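Local atomic coordinates of polyprenyl synthetase (PDB entry 6KD7), a protein that probably transfers prenyl groups with the help of magnesium, as a geranylgeranyl pyrophosphate synthase of the polyprenyl synthetase family. Residues A[63-74]-A[110-121]. Residues are numbered along the deposited sequence; the frame is centred on the assembly and turned at random.
With PPV (pyrophosphate), chain B.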
loop_
_atom_site.group_PDB
_atom_site.type_symbol
_atom_site.label_atom_id
_atom_site.label_comp_id
_atom_site.label_asym_id
_atom_site.label_seq_id
_atom_site.Cartn_x
_atom_site.Cartn_y
_atom_site.Cartn_z
ATOM N N ASN A 63 -24.128 40.420 -6.300
ATOM C CA ASN A 63 -24.437 38.988 -6.580
ATOM C C ASN A 63 -23.412 38.452 -7.602
ATOM O O ASN A 63 -22.860 37.372 -7.360
ATOM C CB ASN A 63 -25.894 38.798 -6.986
ATOM C CG ASN A 63 -26.828 38.849 -5.796
ATOM O OD1 ASN A 63 -26.410 38.995 -4.662
ATOM N ND2 ASN A 63 -28.107 38.680 -6.044
ATOM N N ALA A 64 -23.085 39.211 -8.639
ATOM C CA ALA A 64 -22.106 38.806 -9.656
ATOM C C ALA A 64 -20.695 38.697 -9.052
ATOM O O ALA A 64 -19.916 37.809 -9.491
ATOM C CB ALA A 64 -22.082 39.769 -10.792
ATOM N N ALA A 65 -20.321 39.635 -8.192
ATOM C CA ALA A 65 -19.036 39.625 -7.456
ATOM C C ALA A 65 -18.947 38.329 -6.627
ATOM O O ALA A 65 -17.934 37.652 -6.679
ATOM C CB ALA A 65 -18.949 40.834 -6.543
ATOM N N ILE A 66 -20.001 38.000 -5.915
ATOM C CA ILE A 66 -20.051 36.769 -5.108
ATOM C C ILE A 66 -19.970 35.548 -6.037
ATOM O O ILE A 66 -19.228 34.612 -5.674
ATOM C CB ILE A 66 -21.294 36.773 -4.239
ATOM C CG1 ILE A 66 -21.194 37.918 -3.230
ATOM C CG2 ILE A 66 -21.479 35.412 -3.562
ATOM C CD1 ILE A 66 -22.445 38.088 -2.377
ATOM N N ALA A 67 -20.595 35.565 -7.224
ATOM C CA ALA A 67 -20.483 34.443 -8.187
ATOM C C ALA A 67 -19.000 34.220 -8.511
ATOM O O ALA A 67 -18.538 33.069 -8.615
ATOM C CB ALA A 67 -21.236 34.705 -9.476
ATOM N N VAL A 68 -18.311 35.302 -8.801
ATOM C CA VAL A 68 -16.888 35.246 -9.172
ATOM C C VAL A 68 -16.101 34.530 -8.055
ATOM O O VAL A 68 -15.295 33.668 -8.375
ATOM C CB VAL A 68 -16.371 36.649 -9.472
ATOM C CG1 VAL A 68 -14.867 36.744 -9.375
ATOM C CG2 VAL A 68 -16.824 37.069 -10.841
ATOM N N GLU A 69 -16.311 34.905 -6.807
ATOM C CA GLU A 69 -15.570 34.357 -5.661
ATOM C C GLU A 69 -15.985 32.892 -5.484
ATOM O O GLU A 69 -15.114 32.079 -5.140
ATOM C CB GLU A 69 -15.842 35.173 -4.396
ATOM C CG GLU A 69 -15.160 34.652 -3.118
ATOM C CD GLU A 69 -13.653 34.884 -3.093
ATOM O OE1 GLU A 69 -13.074 35.367 -4.093
ATOM O OE2 GLU A 69 -13.071 34.576 -2.063
ATOM N N VAL A 70 -17.271 32.582 -5.615
ATOM C CA VAL A 70 -17.719 31.182 -5.437
ATOM C C VAL A 70 -17.067 30.345 -6.535
ATOM O O VAL A 70 -16.497 29.295 -6.216
ATOM C CB VAL A 70 -19.231 31.076 -5.417
ATOM C CG1 VAL A 70 -19.690 29.637 -5.463
ATOM C CG2 VAL A 70 -19.767 31.758 -4.165
ATOM N N PHE A 71 -17.017 30.877 -7.748
ATOM C CA PHE A 71 -16.419 30.182 -8.898
ATOM C C PHE A 71 -14.955 29.927 -8.596
ATOM O O PHE A 71 -14.513 28.772 -8.722
ATOM C CB PHE A 71 -16.550 30.950 -10.218
ATOM C CG PHE A 71 -15.777 30.297 -11.317
ATOM C CD1 PHE A 71 -16.239 29.133 -11.907
ATOM C CD2 PHE A 71 -14.560 30.780 -11.700
ATOM C CE1 PHE A 71 -15.486 28.479 -12.874
ATOM C CE2 PHE A 71 -13.804 30.130 -12.665
ATOM C CZ PHE A 71 -14.269 28.981 -13.247
ATOM N N HIS A 72 -14.210 30.978 -8.286
ATOM C CA HIS A 72 -12.751 30.867 -8.034
ATOM C C HIS A 72 -12.477 29.782 -6.963
ATOM O O HIS A 72 -11.596 28.955 -7.202
ATOM C CB HIS A 72 -12.179 32.194 -7.591
ATOM C CG HIS A 72 -10.719 32.146 -7.331
ATOM N ND1 HIS A 72 -9.810 31.777 -8.325
ATOM C CD2 HIS A 72 -10.016 32.452 -6.220
ATOM C CE1 HIS A 72 -8.606 31.848 -7.827
ATOM N NE2 HIS A 72 -8.708 32.281 -6.543
ATOM N N ASN A 73 -13.256 29.767 -5.891
ATOM C CA ASN A 73 -13.086 28.826 -4.770
ATOM C C ASN A 73 -13.455 27.422 -5.241
ATOM O O ASN A 73 -12.776 26.499 -4.801
ATOM C CB ASN A 73 -13.835 29.266 -3.521
ATOM C CG ASN A 73 -13.042 30.332 -2.796
ATOM O OD1 ASN A 73 -12.080 29.995 -2.124
ATOM N ND2 ASN A 73 -13.320 31.599 -3.084
ATOM N N PHE A 74 -14.394 27.311 -6.172
ATOM C CA PHE A 74 -14.738 25.989 -6.736
ATOM C C PHE A 74 -13.488 25.451 -7.432
ATOM O O PHE A 74 -13.144 24.313 -7.194
ATOM C CB PHE A 74 -15.885 26.125 -7.735
ATOM C CG PHE A 74 -15.743 25.306 -8.991
ATOM C CD1 PHE A 74 -15.932 23.938 -8.970
ATOM C CD2 PHE A 74 -15.442 25.902 -10.203
ATOM C CE1 PHE A 74 -15.820 23.186 -10.125
ATOM C CE2 PHE A 74 -15.333 25.148 -11.357
ATOM C CZ PHE A 74 -15.514 23.790 -11.315
ATOM N N MET A 110 -20.755 24.102 -5.825
ATOM C CA MET A 110 -20.332 25.519 -5.777
ATOM C C MET A 110 -20.400 26.088 -7.190
ATOM O O MET A 110 -20.817 27.258 -7.317
ATOM C CB MET A 110 -18.932 25.696 -5.169
ATOM C CG MET A 110 -18.938 25.435 -3.659
ATOM S SD MET A 110 -17.283 25.641 -2.949
ATOM C CE MET A 110 -17.152 27.408 -3.161
ATOM N N LEU A 111 -19.946 25.363 -8.223
ATOM C CA LEU A 111 -20.084 25.889 -9.608
ATOM C C LEU A 111 -21.557 26.247 -9.916
ATOM O O LEU A 111 -21.836 27.342 -10.463
ATOM C CB LEU A 111 -19.531 24.913 -10.624
ATOM C CG LEU A 111 -19.643 25.337 -12.084
ATOM C CD1 LEU A 111 -19.046 26.731 -12.305
ATOM C CD2 LEU A 111 -18.916 24.318 -12.967
ATOM N N ILE A 112 -22.472 25.413 -9.488
ATOM C CA ILE A 112 -23.915 25.585 -9.786
ATOM C C ILE A 112 -24.425 26.784 -8.967
ATOM O O ILE A 112 -25.186 27.584 -9.509
ATOM C CB ILE A 112 -24.682 24.282 -9.489
ATOM C CG1 ILE A 112 -24.228 23.113 -10.380
ATOM C CG2 ILE A 112 -26.167 24.498 -9.637
ATOM C CD1 ILE A 112 -24.607 21.725 -9.768
ATOM N N MET A 113 -24.020 26.907 -7.707
ATOM C CA MET A 113 -24.424 28.038 -6.835
ATOM C C MET A 113 -23.938 29.358 -7.450
ATOM O O MET A 113 -24.674 30.382 -7.367
ATOM C CB MET A 113 -23.831 27.851 -5.439
ATOM C CG MET A 113 -24.438 26.687 -4.705
ATOM S SD MET A 113 -23.454 26.254 -3.228
ATOM C CE MET A 113 -23.962 27.554 -2.114
ATOM N N ALA A 114 -22.757 29.352 -8.060
ATOM C CA ALA A 114 -22.232 30.546 -8.724
ATOM C C ALA A 114 -23.230 30.960 -9.809
ATOM O O ALA A 114 -23.596 32.144 -9.875
ATOM C CB ALA A 114 -20.876 30.292 -9.306
ATOM N N TYR A 115 -23.595 30.027 -10.692
ATOM C CA TYR A 115 -24.523 30.324 -11.814
ATOM C C TYR A 115 -25.804 30.922 -11.235
ATOM O O TYR A 115 -26.309 31.859 -11.803
ATOM C CB TYR A 115 -24.826 29.083 -12.643
ATOM C CG TYR A 115 -23.803 28.770 -13.691
ATOM C CD1 TYR A 115 -23.832 29.436 -14.896
ATOM C CD2 TYR A 115 -22.877 27.749 -13.538
ATOM C CE1 TYR A 115 -22.914 29.180 -15.894
ATOM C CE2 TYR A 115 -21.968 27.457 -14.545
ATOM C CZ TYR A 115 -22.001 28.163 -15.737
ATOM O OH TYR A 115 -21.159 27.950 -16.775
ATOM N N ARG A 116 -26.293 30.370 -10.140
ATOM C CA ARG A 116 -27.580 30.811 -9.556
ATOM C C ARG A 116 -27.529 32.259 -9.061
ATOM O O ARG A 116 -28.583 32.850 -8.938
ATOM C CB ARG A 116 -28.014 29.835 -8.471
ATOM C CG ARG A 116 -27.999 28.395 -8.943
ATOM C CD ARG A 116 -29.250 27.689 -8.521
ATOM N NE ARG A 116 -29.482 27.670 -7.095
ATOM C CZ ARG A 116 -30.684 27.532 -6.574
ATOM N NH1 ARG A 116 -30.845 27.498 -5.269
ATOM N NH2 ARG A 116 -31.727 27.433 -7.368
ATOM N N LEU A 117 -26.347 32.763 -8.735
ATOM C CA LEU A 117 -26.205 34.124 -8.185
ATOM C C LEU A 117 -26.459 35.166 -9.295
ATOM O O LEU A 117 -26.566 36.347 -8.955
ATOM C CB LEU A 117 -24.820 34.251 -7.513
ATOM C CG LEU A 117 -24.764 33.672 -6.086
ATOM C CD1 LEU A 117 -23.364 33.234 -5.717
ATOM C CD2 LEU A 117 -25.273 34.656 -5.042
ATOM N N PHE A 118 -26.526 34.772 -10.570
ATOM C CA PHE A 118 -26.871 35.683 -11.679
ATOM C C PHE A 118 -28.398 35.906 -11.746
ATOM O O PHE A 118 -28.810 36.805 -12.441
ATOM C CB PHE A 118 -26.337 35.165 -13.005
ATOM C CG PHE A 118 -24.852 35.062 -13.045
ATOM C CD1 PHE A 118 -24.060 36.033 -12.478
ATOM C CD2 PHE A 118 -24.222 34.005 -13.669
ATOM C CE1 PHE A 118 -22.678 35.948 -12.509
ATOM C CE2 PHE A 118 -22.838 33.904 -13.666
ATOM C CZ PHE A 118 -22.064 34.877 -13.088
ATOM N N GLU A 119 -29.218 35.122 -11.065
ATOM C CA GLU A 119 -30.674 35.031 -11.390
ATOM C C GLU A 119 -31.438 36.326 -11.076
ATOM O O GLU A 119 -32.468 36.497 -11.734
ATOM C CB GLU A 119 -31.351 33.844 -10.698
ATOM C CG GLU A 119 -30.964 32.545 -11.376
ATOM C CD GLU A 119 -31.299 31.247 -10.671
ATOM O OE1 GLU A 119 -32.087 31.300 -9.731
ATOM O OE2 GLU A 119 -30.892 30.171 -11.195
ATOM N N ASP A 120 -30.993 37.178 -10.140
ATOM C CA ASP A 120 -31.678 38.471 -9.850
ATOM C C ASP A 120 -31.412 39.515 -10.939
ATOM O O ASP A 120 -32.106 40.481 -10.918
ATOM C CB ASP A 120 -31.308 39.087 -8.506
ATOM C CG ASP A 120 -31.848 38.267 -7.374
ATOM O OD1 ASP A 120 -32.692 37.399 -7.644
ATOM O OD2 ASP A 120 -31.404 38.477 -6.259
ATOM N N TYR A 121 -30.479 39.292 -11.858
ATOM C CA TYR A 121 -30.235 40.296 -12.921
ATOM C C TYR A 121 -31.349 40.274 -13.974
ATOM O O TYR A 121 -32.050 39.271 -14.101
ATOM C CB TYR A 121 -28.813 40.189 -13.469
ATOM C CG TYR A 121 -27.786 40.551 -12.432
ATOM C CD1 TYR A 121 -27.556 41.869 -12.092
ATOM C CD2 TYR A 121 -27.102 39.577 -11.732
ATOM C CE1 TYR A 121 -26.641 42.212 -11.114
ATOM C CE2 TYR A 121 -26.191 39.902 -10.746
ATOM C CZ TYR A 121 -25.958 41.226 -10.434
ATOM O OH TYR A 121 -25.062 41.554 -9.470
HETATM O O11 PPV B . -3.581 33.640 -5.286
HETATM P P1 PPV B . -4.803 34.487 -5.374
HETATM O O21 PPV B . -5.190 34.741 -6.780
HETATM O O31 PPV B . -4.658 35.752 -4.597
HETATM O OPP PPV B . -6.056 33.641 -4.726
HETATM P P2 PPV B . -6.663 33.285 -3.254
HETATM O O12 PPV B . -5.794 32.228 -2.680
HETATM O O22 PPV B . -6.590 34.554 -2.458
HETATM O O32 PPV B . -8.068 32.820 -3.421
#
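Ala67 and Ala114 face each other with the nearest CA atoms of the two segments, their small side chains letting the CA atoms of Ala67 and Ala114 come within 4.3 Å. The axes of 63-74 and 110-116 run nearly antiparallel (168°) and approach to 8.3 Å. Towards the C-terminal end of 63-74, Val70 sends CG1 against the carbonyl O of Met110; this branch lies anti to the backbone N (chi1 171°), while CG2 turns to Leu117. Next along, Leu111 covers Phe74: its CB sits almost on the ring normal, 4.0 Å from the centroid of the Phe74 ring, as a CH-pi contact. The two methyls of Leu111 are shared out, CD2 going to CZ of Phe74 and CD1 meeting the edge of the Phe71 ring in its plane. The Phe118 ring lies with one face under Ala114 O and brings CE1 to 3.6 Å from Ala67 CB. Leu117 crosses Ile66 at about a right angle, and its carbonyl O, against Asn63 CB, is buried without a partner.

This dense core gives way to a looser, more polar margin. There the amide of Asn63 and the carboxylate of the exposed Asp120 are well out of parallel, with ND2 of Asn63 3.3 Å from OD2 of Asp120. Tyr121 OH bridges a kink in the helix, accepting a hydrogen bond from Ala64 N (3.2 Å, 156°), which lacks a bond to the preceding turn, and also bonding to Asp60 O. A phenylalanine in its place would probably leave this break unbridged, Ala64 N-H and Asp60 O losing their shared partner.

Leu111 and Tyr115 also meet their counterparts in a second subunit. The far side of 63-74 lines the pyrophosphate pocket through His72, weakly hydrogen-bonded, with Arg43; the antiparallel pair is part of the all-helical fold of polyprenyl synthases.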